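Local coordinates for endo-polygalacturonase (PDB 1BHE), which hydrolyses the alpha-1,4 linkages between galacturonosyl units of polygalacturonic acid, and so takes part in the maceration and soft-rotting of plant tissue, at residues A41-A46 with L66-V71; P116-G121 with N166-N171; G256-G261 with K285-V290; G278-S283 with T312-K317. All coordinates share one frame; numbering follows the deposited sequence.

In the fold
The chain winds into a right-handed parallel beta-helix, and each contact joins one coil to a later one. Contact 1 closes first, bringing strand 41-45 against the end of strand 64-67 near the N-terminal end. Contact 2 follows in series, setting strand 118-120 beside strand 167-170; it touches contact 1 directly, Ile-67 and Val-71 accepting the amides of Gly-117 and Thr-118. On the opposite side of the chain's centre, about 30 Å from contact 2 between centres, contacts 3 and 4 cross, their segments alternating along the chain. They join 256-261 and 278-283 to the loops 285-290 and 312-317, and Ser-283 connects the two contacts near the inferred active-site residues.

Contact 1: A41-A46 with L66-V71; sequences AVRLSA and LIDKGV
Ala-41 opens the contact with its methyl against Leu-66, CB to CB 3.9 Å. The carbonyl of Val-42 accepts the amide of Leu-66, O to N 2.9 Å, while the valine side chain turns from the partner to pack on Cys-15 and Leu-18 of strand 14-19. Arg-43 pairs with Leu-66 in parallel register, and their side chains run side by side on one face, Arg-43 CG 3.9 Å from Leu-66 CD2. Extended from a CG anti to the backbone N (chi1 -179°), the arginine carries its guanidinium past the leucine and grips Asp-68 side-on. Its NE meets the syn lone pair of Asp-68 OD1 at 2.8 Å, almost in the guanidinium plane, whereas NH2 reaches OD2 from above the carboxylate plane; the two planes are 54° apart. Such parallel pairing of successive coils is the hallmark of the beta-helix, and here it lies near the N-terminal end of the solenoid. Leu-44 bonds through both backbone groups, its N to Leu-66 O and its O to Asp-68 N, while its side chain lies on the other face with Ile-67, where it touches Phe-52. Ser-45 OG donates to Asp-68 OD2 at 2.6 Å, from the opposite side of the carboxylate to Arg-43 NH2. A water that accepts from Ala-46 N donates to the same oxygen, and Val-71 CG2 packs against Ala-46 CB at 4.3 Å.

Contact 2: P116-G121 with N166-N171; sequences PGTIDG and NVSLIN
Strands 118-120 and 167-170 run parallel, their axes 4.7 Å apart and 13° from each other, and four backbone bonds join Gly-117 O to Ser-168 N, Ile-119 N to Ser-168 O, Ile-119 O to Ile-170 N and Gly-121 N to Ile-170 O. Ile-119 and Leu-169 lie side by side on one face, pointing the same way, CD1 of the isoleucine 3.8 Å from CD2 of the leucine. On the other face Ile-170 bridges two residues: CG1, set between its backbone N and carbonyl carbon (chi1 68°), lies 3.7 Å from Asp-120 CB. Its CD1 lies 3.8 Å from Thr-118 CG2, the two side chains crossing at about a right angle. Asp-120 OD1 accepts from the backbone N of Gln-122 and from a water, with Asn-171 ND2 adding a weak bond at 3.5 Å; OD2 forms a salt bridge with Arg-74, so both oxygens of this buried carboxylate are satisfied. A second water donates to Pro-116 O at 2.8 Å and also bonds Ser-168 OG. At the start of the pair, where a cis peptide precedes Pro-116 and the chain turns a corner at Asn-166, Pro-116 CA makes a C-H...O contact with Asn-166 O. In the beta-helix strand 118-120 lies between strand 72-75, to which Thr-118 and Asp-120 bond, and strand 167-170, whose Ser-168 and Leu-169 pack on the next coil at strand 183-193.

Contact 3: G256-G261 with K285-V290; sequences GSETMG and KSAAGV
Hydrogen bonds centre on Thr-259, whose backbone N donates to Ala-287 O at 3.0 Å, the donor tilted 24° from the carbonyl plane. Its OG1, held between the backbone N and the carbonyl carbon (chi1 56°), accepts the amide of Gly-289, OG1 to N 3.0 Å. The same hydroxyl also bonds Ser-283 OG, linking Gly-289 of the loop with Ser-283, just after strand 277-282. Gly-261, the last residue of an inverse gamma turn centred on Met-260, makes a weak, bent bond from its N to Val-290 O at 3.1 Å. Among the sulfur contacts, Met-260 starts out away from the loop but curls back through bends at chi2 and chi3, bringing SD to 3.2 Å from Ala-288 O and 3.6 Å from Ala-287 O. SD also lies 3.8 Å from CA of Gly-289, which has no side chain to hold the backbones apart. The apolar part is small: the methyl of Ala-287 sits on the backbone of Ser-257 and Glu-258, CB to Glu-258 CA 3.9 Å. The carboxylate of Glu-258 forms a salt bridge with Lys-229. A cis peptide precedes Ser-257, where the chain turns a corner between faces of the beta-helix, and the Ser-257 side chain is about 10 Å from that of the inferred active-site residue His-251. The contact thus pins a loop beside the probable catalytic cleft of this family 28 hydrolase.

Contact 4: G278-S283 with T312-K317; sequences GLRIKS and TVYEKK
Ser-283 O accepts from Tyr-314 N at 2.9 Å, the donor lying nearly along the C=O axis (176° at the oxygen), although the bond is bent at the hydrogen. This bond fixes the start of the loop against the strand end and brings Tyr-314 CB to 3.5 Å from Ser-283 O. With CG anti to the backbone N (chi1 -179°), the tyrosine ring runs back alongside Lys-282, both side chains pointing the same way. The lysine CD sits over the centre of one ring face, 4.0 Å from the centroid, a CH-pi contact. Its NZ is farther off and adds at most a weak cation-pi attraction. Arg-280 crosses the tyrosine at about a right angle, NH1 3.5 Å from CE1, with guanidinium and ring planes 82° apart. Lys-282 CD also lies over a face of that guanidinium, so the methylene fills the corner where the two nearly perpendicular planes meet. The two positive ends share Asp-224: Arg-280 NH2 forms a salt bridge with OD1 and Lys-282 NZ with OD2, while Ser-254 OG holds Arg-280 NE. The side chain of Arg-280 comes about 4 Å from that of His-251, the inferred active-site residue, and about 7 Å from that of Asp-223, the predicted proton donor. An exposed tyrosine packed against a lysine and an arginine therefore borders what is probably the active-site cleft of the beta-helix.

Contact 1: A41-A46 with L66-V71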
loop_
_atom_site.group_PDB
_atom_site.type_symbol
_atom_site.label_atom_id
_atom_site.label_comp_id
_atom_site.label_asym_id
_atom_site.label_seq_id
_atom_site.Cartn_x
_atom_site.Cartn_y
_atom_site.Cartn_z
ATOM N N ALA A 41 -5.819 -13.792 -19.374
ATOM C CA ALA A 41 -6.618 -13.134 -18.348
ATOM C C ALA A 41 -8.120 -13.257 -18.581
ATOM O O ALA A 41 -8.551 -13.363 -19.726
ATOM C CB ALA A 41 -6.281 -11.640 -18.348
ATOM N N VAL A 42 -8.876 -13.216 -17.493
ATOM C CA VAL A 42 -10.337 -13.204 -17.589
ATOM C C VAL A 42 -10.651 -11.731 -17.874
ATOM O O VAL A 42 -10.177 -10.879 -17.116
ATOM C CB VAL A 42 -11.038 -13.685 -16.318
ATOM C CG1 VAL A 42 -12.519 -13.335 -16.267
ATOM C CG2 VAL A 42 -10.843 -15.198 -16.208
ATOM N N ARG A 43 -11.354 -11.458 -18.962
ATOM C CA ARG A 43 -11.651 -10.079 -19.346
ATOM C C ARG A 43 -13.052 -9.661 -18.909
ATOM O O ARG A 43 -14.035 -10.356 -19.152
ATOM C CB ARG A 43 -11.495 -9.925 -20.867
ATOM C CG ARG A 43 -11.756 -8.514 -21.373
ATOM C CD ARG A 43 -11.492 -8.343 -22.863
ATOM N NE ARG A 43 -11.875 -7.004 -23.313
ATOM C CZ ARG A 43 -12.034 -6.599 -24.566
ATOM N NH1 ARG A 43 -11.810 -7.419 -25.585
ATOM N NH2 ARG A 43 -12.400 -5.344 -24.816
ATOM N N LEU A 44 -13.137 -8.531 -18.227
ATOM C CA LEU A 44 -14.385 -7.982 -17.715
ATOM C C LEU A 44 -14.816 -6.799 -18.589
ATOM O O LEU A 44 -14.223 -5.721 -18.563
ATOM C CB LEU A 44 -14.195 -7.559 -16.262
ATOM C CG LEU A 44 -14.541 -8.508 -15.120
ATOM C CD1 LEU A 44 -14.411 -9.983 -15.429
ATOM C CD2 LEU A 44 -13.703 -8.167 -13.884
ATOM N N SER A 45 -15.834 -7.049 -19.400
ATOM C CA SER A 45 -16.372 -6.064 -20.325
ATOM C C SER A 45 -17.807 -5.677 -19.972
ATOM O O SER A 45 -18.463 -6.293 -19.136
ATOM C CB SER A 45 -16.341 -6.630 -21.750
ATOM O OG SER A 45 -15.014 -6.881 -22.172
ATOM N N ALA A 46 -18.285 -4.615 -20.616
ATOM C CA ALA A 46 -19.636 -4.126 -20.372
ATOM C C ALA A 46 -20.689 -5.003 -21.046
ATOM O O ALA A 46 -20.457 -5.592 -22.097
ATOM C CB ALA A 46 -19.769 -2.707 -20.917
ATOM N N LEU A 66 -8.388 -8.795 -16.182
ATOM C CA LEU A 66 -8.334 -7.649 -17.083
ATOM C C LEU A 66 -9.674 -6.919 -17.035
ATOM O O LEU A 66 -10.711 -7.549 -17.241
ATOM C CB LEU A 66 -8.043 -8.128 -18.507
ATOM C CG LEU A 66 -8.240 -7.104 -19.632
ATOM C CD1 LEU A 66 -7.374 -5.877 -19.393
ATOM C CD2 LEU A 66 -7.926 -7.737 -20.984
ATOM N N ILE A 67 -9.662 -5.644 -16.666
ATOM C CA ILE A 67 -10.899 -4.867 -16.519
ATOM C C ILE A 67 -10.926 -3.761 -17.568
ATOM O O ILE A 67 -10.019 -2.935 -17.618
ATOM C CB ILE A 67 -11.015 -4.238 -15.121
ATOM C CG1 ILE A 67 -10.667 -5.252 -14.026
ATOM C CG2 ILE A 67 -12.412 -3.673 -14.879
ATOM C CD1 ILE A 67 -10.530 -4.662 -12.639
ATOM N N ASP A 68 -11.912 -3.766 -18.453
ATOM C CA ASP A 68 -11.977 -2.794 -19.538
ATOM C C ASP A 68 -12.162 -1.348 -19.082
ATOM O O ASP A 68 -12.729 -1.065 -18.028
ATOM C CB ASP A 68 -13.156 -3.128 -20.457
ATOM C CG ASP A 68 -12.963 -4.294 -21.386
ATOM O OD1 ASP A 68 -11.924 -4.984 -21.346
ATOM O OD2 ASP A 68 -13.895 -4.548 -22.191
ATOM N N LYS A 69 -11.754 -0.419 -19.948
ATOM C CA LYS A 69 -12.004 0.998 -19.729
ATOM C C LYS A 69 -13.499 1.190 -19.463
ATOM O O LYS A 69 -14.321 0.558 -20.125
ATOM C CB LYS A 69 -11.642 1.868 -20.935
ATOM C CG LYS A 69 -10.445 1.461 -21.759
ATOM C CD LYS A 69 -9.645 2.669 -22.231
ATOM C CE LYS A 69 -8.347 2.270 -22.910
ATOM N NZ LYS A 69 -7.263 3.265 -22.645
ATOM N N GLY A 70 -13.856 2.010 -18.492
ATOM C CA GLY A 70 -15.248 2.265 -18.163
ATOM C C GLY A 70 -15.955 1.172 -17.387
ATOM O O GLY A 70 -17.153 1.313 -17.108
ATOM N N VAL A 71 -15.304 0.051 -17.096
ATOM C CA VAL A 71 -15.925 -1.046 -16.367
ATOM C C VAL A 71 -15.409 -0.993 -14.926
ATOM O O VAL A 71 -14.268 -0.583 -14.701
ATOM C CB VAL A 71 -15.620 -2.411 -17.006
ATOM C CG1 VAL A 71 -16.052 -3.592 -16.149
ATOM C CG2 VAL A 71 -16.306 -2.516 -18.369
HETATM O O HOH W 1 -16.235 -3.098 -22.216
#

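Contact 2: P116-G121 with N166-N171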
loop_
_atom_site.group_PDB
_atom_site.type_symbol
_atom_site.label_atom_id
_atom_site.label_comp_id
_atom_site.label_asym_id
_atom_site.label_seq_id
_atom_site.Cartn_x
_atom_site.Cartn_y
_atom_site.Cartn_z
ATOM N N PRO A 116 -7.518 -0.618 -18.189
ATOM C CA PRO A 116 -7.712 0.504 -17.312
ATOM C C PRO A 116 -9.063 0.726 -16.670
ATOM O O PRO A 116 -9.391 1.863 -16.307
ATOM C CB PRO A 116 -7.377 1.704 -18.222
ATOM C CG PRO A 116 -7.912 1.275 -19.546
ATOM C CD PRO A 116 -7.682 -0.210 -19.617
ATOM N N GLY A 117 -9.784 -0.344 -16.397
ATOM C CA GLY A 117 -10.990 -0.309 -15.588
ATOM C C GLY A 117 -10.634 0.013 -14.134
ATOM O O GLY A 117 -9.501 0.325 -13.779
ATOM N N THR A 118 -11.652 -0.044 -13.290
ATOM C CA THR A 118 -11.577 0.275 -11.879
ATOM C C THR A 118 -12.003 -0.856 -10.955
ATOM O O THR A 118 -12.905 -1.631 -11.256
ATOM C CB THR A 118 -12.558 1.461 -11.633
ATOM O OG1 THR A 118 -12.136 2.575 -12.434
ATOM C CG2 THR A 118 -12.609 1.884 -10.179
ATOM N N ILE A 119 -11.355 -0.916 -9.796
ATOM C CA ILE A 119 -11.729 -1.813 -8.711
ATOM C C ILE A 119 -12.199 -0.876 -7.583
ATOM O O ILE A 119 -11.435 -0.011 -7.149
ATOM C CB ILE A 119 -10.600 -2.721 -8.220
ATOM C CG1 ILE A 119 -10.137 -3.626 -9.367
ATOM C CG2 ILE A 119 -11.070 -3.550 -7.024
ATOM C CD1 ILE A 119 -8.915 -4.472 -9.074
ATOM N N ASP A 120 -13.462 -0.983 -7.207
ATOM C CA ASP A 120 -14.066 -0.118 -6.203
ATOM C C ASP A 120 -14.451 -0.900 -4.951
ATOM O O ASP A 120 -15.279 -1.811 -5.011
ATOM C CB ASP A 120 -15.309 0.539 -6.809
ATOM C CG ASP A 120 -16.128 1.402 -5.880
ATOM O OD1 ASP A 120 -15.710 1.716 -4.751
ATOM O OD2 ASP A 120 -17.245 1.787 -6.307
ATOM N N GLY A 121 -13.868 -0.511 -3.817
ATOM C CA GLY A 121 -14.127 -1.198 -2.562
ATOM C C GLY A 121 -15.384 -0.764 -1.831
ATOM O O GLY A 121 -15.779 -1.396 -0.843
ATOM N N ASN A 166 -1.733 -0.341 -15.109
ATOM C CA ASN A 166 -2.713 0.482 -15.824
ATOM C C ASN A 166 -4.107 0.289 -15.268
ATOM O O ASN A 166 -5.009 -0.061 -16.020
ATOM C CB ASN A 166 -2.615 0.049 -17.293
ATOM C CG ASN A 166 -3.389 0.890 -18.286
ATOM O OD1 ASN A 166 -3.614 2.076 -18.061
ATOM N ND2 ASN A 166 -3.816 0.262 -19.382
ATOM N N VAL A 167 -4.321 0.503 -13.977
ATOM C CA VAL A 167 -5.623 0.270 -13.355
ATOM C C VAL A 167 -5.915 1.236 -12.227
ATOM O O VAL A 167 -4.993 1.777 -11.609
ATOM C CB VAL A 167 -5.603 -1.203 -12.862
ATOM C CG1 VAL A 167 -4.524 -1.396 -11.795
ATOM C CG2 VAL A 167 -6.952 -1.657 -12.343
ATOM N N SER A 168 -7.191 1.483 -11.929
ATOM C CA SER A 168 -7.566 2.383 -10.847
ATOM C C SER A 168 -8.168 1.585 -9.683
ATOM O O SER A 168 -8.971 0.684 -9.879
ATOM C CB SER A 168 -8.569 3.463 -11.262
ATOM O OG SER A 168 -8.031 4.306 -12.275
ATOM N N LEU A 169 -7.742 1.916 -8.476
ATOM C CA LEU A 169 -8.221 1.289 -7.247
ATOM C C LEU A 169 -8.798 2.389 -6.364
ATOM O O LEU A 169 -8.069 3.318 -6.010
ATOM C CB LEU A 169 -7.092 0.586 -6.488
ATOM C CG LEU A 169 -6.158 -0.315 -7.296
ATOM C CD1 LEU A 169 -5.075 -0.904 -6.405
ATOM C CD2 LEU A 169 -6.932 -1.420 -8.003
ATOM N N ILE A 170 -10.100 2.354 -6.100
ATOM C CA ILE A 170 -10.764 3.387 -5.342
ATOM C C ILE A 170 -11.554 2.884 -4.139
ATOM O O ILE A 170 -12.058 1.769 -4.076
ATOM C CB ILE A 170 -11.740 4.231 -6.200
ATOM C CG1 ILE A 170 -12.942 3.400 -6.654
ATOM C CG2 ILE A 170 -11.036 4.860 -7.397
ATOM C CD1 ILE A 170 -13.970 4.209 -7.430
ATOM N N ASN A 171 -11.691 3.786 -3.172
ATOM C CA ASN A 171 -12.490 3.582 -1.974
ATOM C C ASN A 171 -12.264 2.244 -1.285
ATOM O O ASN A 171 -13.211 1.517 -0.972
ATOM C CB ASN A 171 -13.976 3.750 -2.348
ATOM C CG ASN A 171 -14.243 5.075 -3.048
ATOM O OD1 ASN A 171 -13.677 6.096 -2.661
ATOM N ND2 ASN A 171 -15.089 5.048 -4.073
HETATM O O HOH W 2 -7.639 3.374 -14.812
HETATM O O HOH W 3 -17.425 3.426 -3.438
#

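Contact 3: G256-G261 with K285-V290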
loop_
_atom_site.group_PDB
_atom_site.type_symbol
_atom_site.label_atom_id
_atom_site.label_comp_id
_atom_site.label_asym_id
_atom_site.label_seq_id
_atom_site.Cartn_x
_atom_site.Cartn_y
_atom_site.Cartn_z
ATOM N N GLY A 256 8.135 1.414 7.815
ATOM C CA GLY A 256 7.748 1.164 9.206
ATOM C C GLY A 256 6.227 1.092 9.320
ATOM O O GLY A 256 5.537 1.159 8.306
ATOM N N SER A 257 5.731 0.912 10.532
ATOM C CA SER A 257 6.519 0.867 11.752
ATOM C C SER A 257 7.283 -0.414 12.001
ATOM O O SER A 257 8.242 -0.466 12.784
ATOM C CB SER A 257 5.569 1.135 12.943
ATOM O OG SER A 257 5.160 2.503 12.879
ATOM N N GLU A 258 6.892 -1.484 11.315
ATOM C CA GLU A 258 7.622 -2.752 11.447
ATOM C C GLU A 258 8.890 -2.598 10.622
ATOM O O GLU A 258 8.835 -2.515 9.394
ATOM C CB GLU A 258 6.727 -3.917 11.040
ATOM C CG GLU A 258 5.464 -3.996 11.894
ATOM C CD GLU A 258 4.317 -3.165 11.358
ATOM O OE1 GLU A 258 4.469 -2.396 10.390
ATOM O OE2 GLU A 258 3.199 -3.268 11.897
ATOM N N THR A 259 10.039 -2.485 11.305
ATOM C CA THR A 259 11.299 -2.288 10.606
ATOM C C THR A 259 12.296 -3.396 10.908
ATOM O O THR A 259 13.488 -3.122 11.063
ATOM C CB THR A 259 11.947 -0.923 10.930
ATOM O OG1 THR A 259 12.134 -0.779 12.345
ATOM C CG2 THR A 259 11.105 0.233 10.406
ATOM N N MET A 260 11.864 -4.651 10.905
ATOM C CA MET A 260 12.761 -5.770 11.185
ATOM C C MET A 260 13.542 -6.229 9.962
ATOM O O MET A 260 13.396 -7.366 9.519
ATOM C CB MET A 260 11.956 -6.935 11.774
ATOM C CG MET A 260 11.244 -6.570 13.072
ATOM S SD MET A 260 12.417 -5.939 14.295
ATOM C CE MET A 260 13.474 -7.367 14.514
ATOM N N GLY A 261 14.388 -5.373 9.406
ATOM C CA GLY A 261 15.211 -5.714 8.259
ATOM C C GLY A 261 14.680 -5.181 6.939
ATOM O O GLY A 261 14.129 -5.937 6.139
ATOM N N LYS A 285 9.381 0.868 20.136
ATOM C CA LYS A 285 10.117 -0.165 20.852
ATOM C C LYS A 285 9.630 -1.580 20.583
ATOM O O LYS A 285 10.372 -2.522 20.887
ATOM C CB LYS A 285 10.076 0.100 22.365
ATOM C CG LYS A 285 11.115 1.091 22.856
ATOM C CD LYS A 285 11.184 1.085 24.382
ATOM C CE LYS A 285 10.753 2.418 24.959
ATOM N NZ LYS A 285 11.581 2.799 26.145
ATOM N N SER A 286 8.434 -1.773 20.042
ATOM C CA SER A 286 7.909 -3.099 19.778
ATOM C C SER A 286 8.287 -3.678 18.423
ATOM O O SER A 286 8.159 -4.899 18.255
ATOM C CB SER A 286 6.372 -3.077 19.892
ATOM O OG SER A 286 5.809 -2.551 18.698
ATOM N N ALA A 287 8.737 -2.865 17.470
ATOM C CA ALA A 287 9.005 -3.405 16.132
ATOM C C ALA A 287 10.216 -2.828 15.428
ATOM O O ALA A 287 10.373 -3.027 14.213
ATOM C CB ALA A 287 7.752 -3.161 15.283
ATOM N N ALA A 288 11.089 -2.130 16.141
ATOM C CA ALA A 288 12.270 -1.535 15.533
ATOM C C ALA A 288 13.352 -2.564 15.223
ATOM O O ALA A 288 13.620 -3.464 16.023
ATOM C CB ALA A 288 12.837 -0.463 16.460
ATOM N N GLY A 289 13.996 -2.420 14.068
ATOM C CA GLY A 289 15.110 -3.303 13.714
ATOM C C GLY A 289 16.073 -2.574 12.784
ATOM O O GLY A 289 16.148 -1.347 12.792
ATOM N N VAL A 290 16.705 -3.336 11.892
ATOM C CA VAL A 290 17.636 -2.783 10.931
ATOM C C VAL A 290 16.953 -2.180 9.711
ATOM O O VAL A 290 16.136 -2.803 9.037
ATOM C CB VAL A 290 18.635 -3.856 10.430
ATOM C CG1 VAL A 290 19.559 -3.308 9.351
ATOM C CG2 VAL A 290 19.451 -4.412 11.585
#

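Contact 4: G278-S283 with T312-K317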
loop_
_atom_site.group_PDB
_atom_site.type_symbol
_atom_site.label_atom_id
_atom_site.label_comp_id
_atom_site.label_asym_id
_atom_site.label_seq_id
_atom_site.Cartn_x
_atom_site.Cartn_y
_atom_site.Cartn_z
ATOM N N GLY A 278 6.088 13.620 4.246
ATOM C CA GLY A 278 6.760 13.412 2.966
ATOM C C GLY A 278 7.469 12.060 2.949
ATOM O O GLY A 278 6.877 11.019 2.644
ATOM N N LEU A 279 8.752 12.105 3.282
ATOM C CA LEU A 279 9.606 10.926 3.353
ATOM C C LEU A 279 9.734 10.497 4.811
ATOM O O LEU A 279 10.231 11.250 5.654
ATOM C CB LEU A 279 10.975 11.234 2.749
ATOM C CG LEU A 279 10.987 11.901 1.371
ATOM C CD1 LEU A 279 12.394 12.385 1.024
ATOM C CD2 LEU A 279 10.480 10.947 0.304
ATOM N N ARG A 280 9.277 9.284 5.121
ATOM C CA ARG A 280 9.267 8.853 6.507
ATOM C C ARG A 280 9.818 7.481 6.830
ATOM O O ARG A 280 9.606 6.485 6.151
ATOM C CB ARG A 280 7.793 8.919 6.960
ATOM C CG ARG A 280 7.568 8.588 8.424
ATOM C CD ARG A 280 6.210 9.148 8.851
ATOM N NE ARG A 280 5.123 8.305 8.338
ATOM C CZ ARG A 280 3.940 8.232 8.937
ATOM N NH1 ARG A 280 3.726 8.955 10.035
ATOM N NH2 ARG A 280 2.983 7.458 8.448
ATOM N N ILE A 281 10.557 7.429 7.935
ATOM C CA ILE A 281 11.078 6.207 8.519
ATOM C C ILE A 281 10.599 6.243 9.979
ATOM O O ILE A 281 10.989 7.138 10.733
ATOM C CB ILE A 281 12.589 5.988 8.456
ATOM C CG1 ILE A 281 13.127 6.138 7.036
ATOM C CG2 ILE A 281 12.908 4.598 9.012
ATOM C CD1 ILE A 281 14.620 5.994 6.862
ATOM N N LYS A 282 9.713 5.326 10.337
ATOM C CA LYS A 282 9.138 5.334 11.672
ATOM C C LYS A 282 9.094 3.969 12.332
ATOM O O LYS A 282 8.963 2.943 11.668
ATOM C CB LYS A 282 7.704 5.895 11.588
ATOM C CG LYS A 282 6.792 5.062 10.699
ATOM C CD LYS A 282 5.355 5.557 10.765
ATOM C CE LYS A 282 4.366 4.406 10.643
ATOM N NZ LYS A 282 3.751 4.370 9.283
ATOM N N SER A 283 9.158 3.974 13.662
ATOM C CA SER A 283 9.082 2.747 14.433
ATOM C C SER A 283 8.819 3.038 15.904
ATOM O O SER A 283 8.566 4.175 16.311
ATOM C CB SER A 283 10.361 1.921 14.257
ATOM O OG SER A 283 10.079 0.543 14.434
ATOM N N THR A 312 12.045 7.214 15.698
ATOM C CA THR A 312 12.219 5.911 16.320
ATOM C C THR A 312 11.256 5.680 17.473
ATOM O O THR A 312 11.168 4.559 17.989
ATOM C CB THR A 312 13.655 5.712 16.849
ATOM O OG1 THR A 312 13.851 6.647 17.922
ATOM C CG2 THR A 312 14.682 5.947 15.761
ATOM N N VAL A 313 10.513 6.694 17.896
ATOM C CA VAL A 313 9.519 6.538 18.950
ATOM C C VAL A 313 8.196 7.152 18.496
ATOM O O VAL A 313 7.568 7.949 19.189
ATOM C CB VAL A 313 9.945 7.163 20.287
ATOM C CG1 VAL A 313 10.955 6.296 21.027
ATOM C CG2 VAL A 313 10.515 8.560 20.082
ATOM N N TYR A 314 7.764 6.771 17.294
ATOM C CA TYR A 314 6.525 7.279 16.712
ATOM C C TYR A 314 5.365 7.143 17.689
ATOM O O TYR A 314 4.668 8.117 17.970
ATOM C CB TYR A 314 6.230 6.576 15.390
ATOM C CG TYR A 314 4.977 7.022 14.672
ATOM C CD1 TYR A 314 4.849 8.308 14.170
ATOM C CD2 TYR A 314 3.920 6.138 14.486
ATOM C CE1 TYR A 314 3.698 8.710 13.515
ATOM C CE2 TYR A 314 2.767 6.530 13.831
ATOM C CZ TYR A 314 2.662 7.816 13.347
ATOM O OH TYR A 314 1.514 8.207 12.691
ATOM N N GLU A 315 5.123 5.940 18.180
ATOM C CA GLU A 315 4.142 5.686 19.215
ATOM C C GLU A 315 4.858 5.123 20.451
ATOM O O GLU A 315 5.961 4.592 20.324
ATOM C CB GLU A 315 3.092 4.673 18.792
ATOM C CG GLU A 315 2.269 5.003 17.561
ATOM C CD GLU A 315 1.505 3.765 17.112
ATOM O OE1 GLU A 315 0.611 3.332 17.870
ATOM O OE2 GLU A 315 1.821 3.234 16.030
ATOM N N LYS A 316 4.214 5.228 21.606
ATOM C CA LYS A 316 4.805 4.683 22.826
ATOM C C LYS A 316 4.234 3.286 23.064
ATOM O O LYS A 316 3.060 3.115 23.378
ATOM C CB LYS A 316 4.599 5.586 24.030
ATOM C CG LYS A 316 3.194 6.098 24.267
ATOM C CD LYS A 316 2.869 6.206 25.752
ATOM C CE LYS A 316 3.222 7.575 26.309
ATOM N NZ LYS A 316 2.051 8.498 26.328
ATOM N N LYS A 317 5.044 2.281 22.774
ATOM C CA LYS A 317 4.657 0.883 22.943
ATOM C C LYS A 317 5.750 0.181 23.746
ATOM O O LYS A 317 6.888 0.659 23.716
ATOM C CB LYS A 317 4.464 0.201 21.593
ATOM C CG LYS A 317 3.122 0.435 20.926
ATOM C CD LYS A 317 3.241 0.363 19.412
ATOM C CE LYS A 317 2.133 -0.479 18.800
ATOM N NZ LYS A 317 2.463 -0.886 17.405
#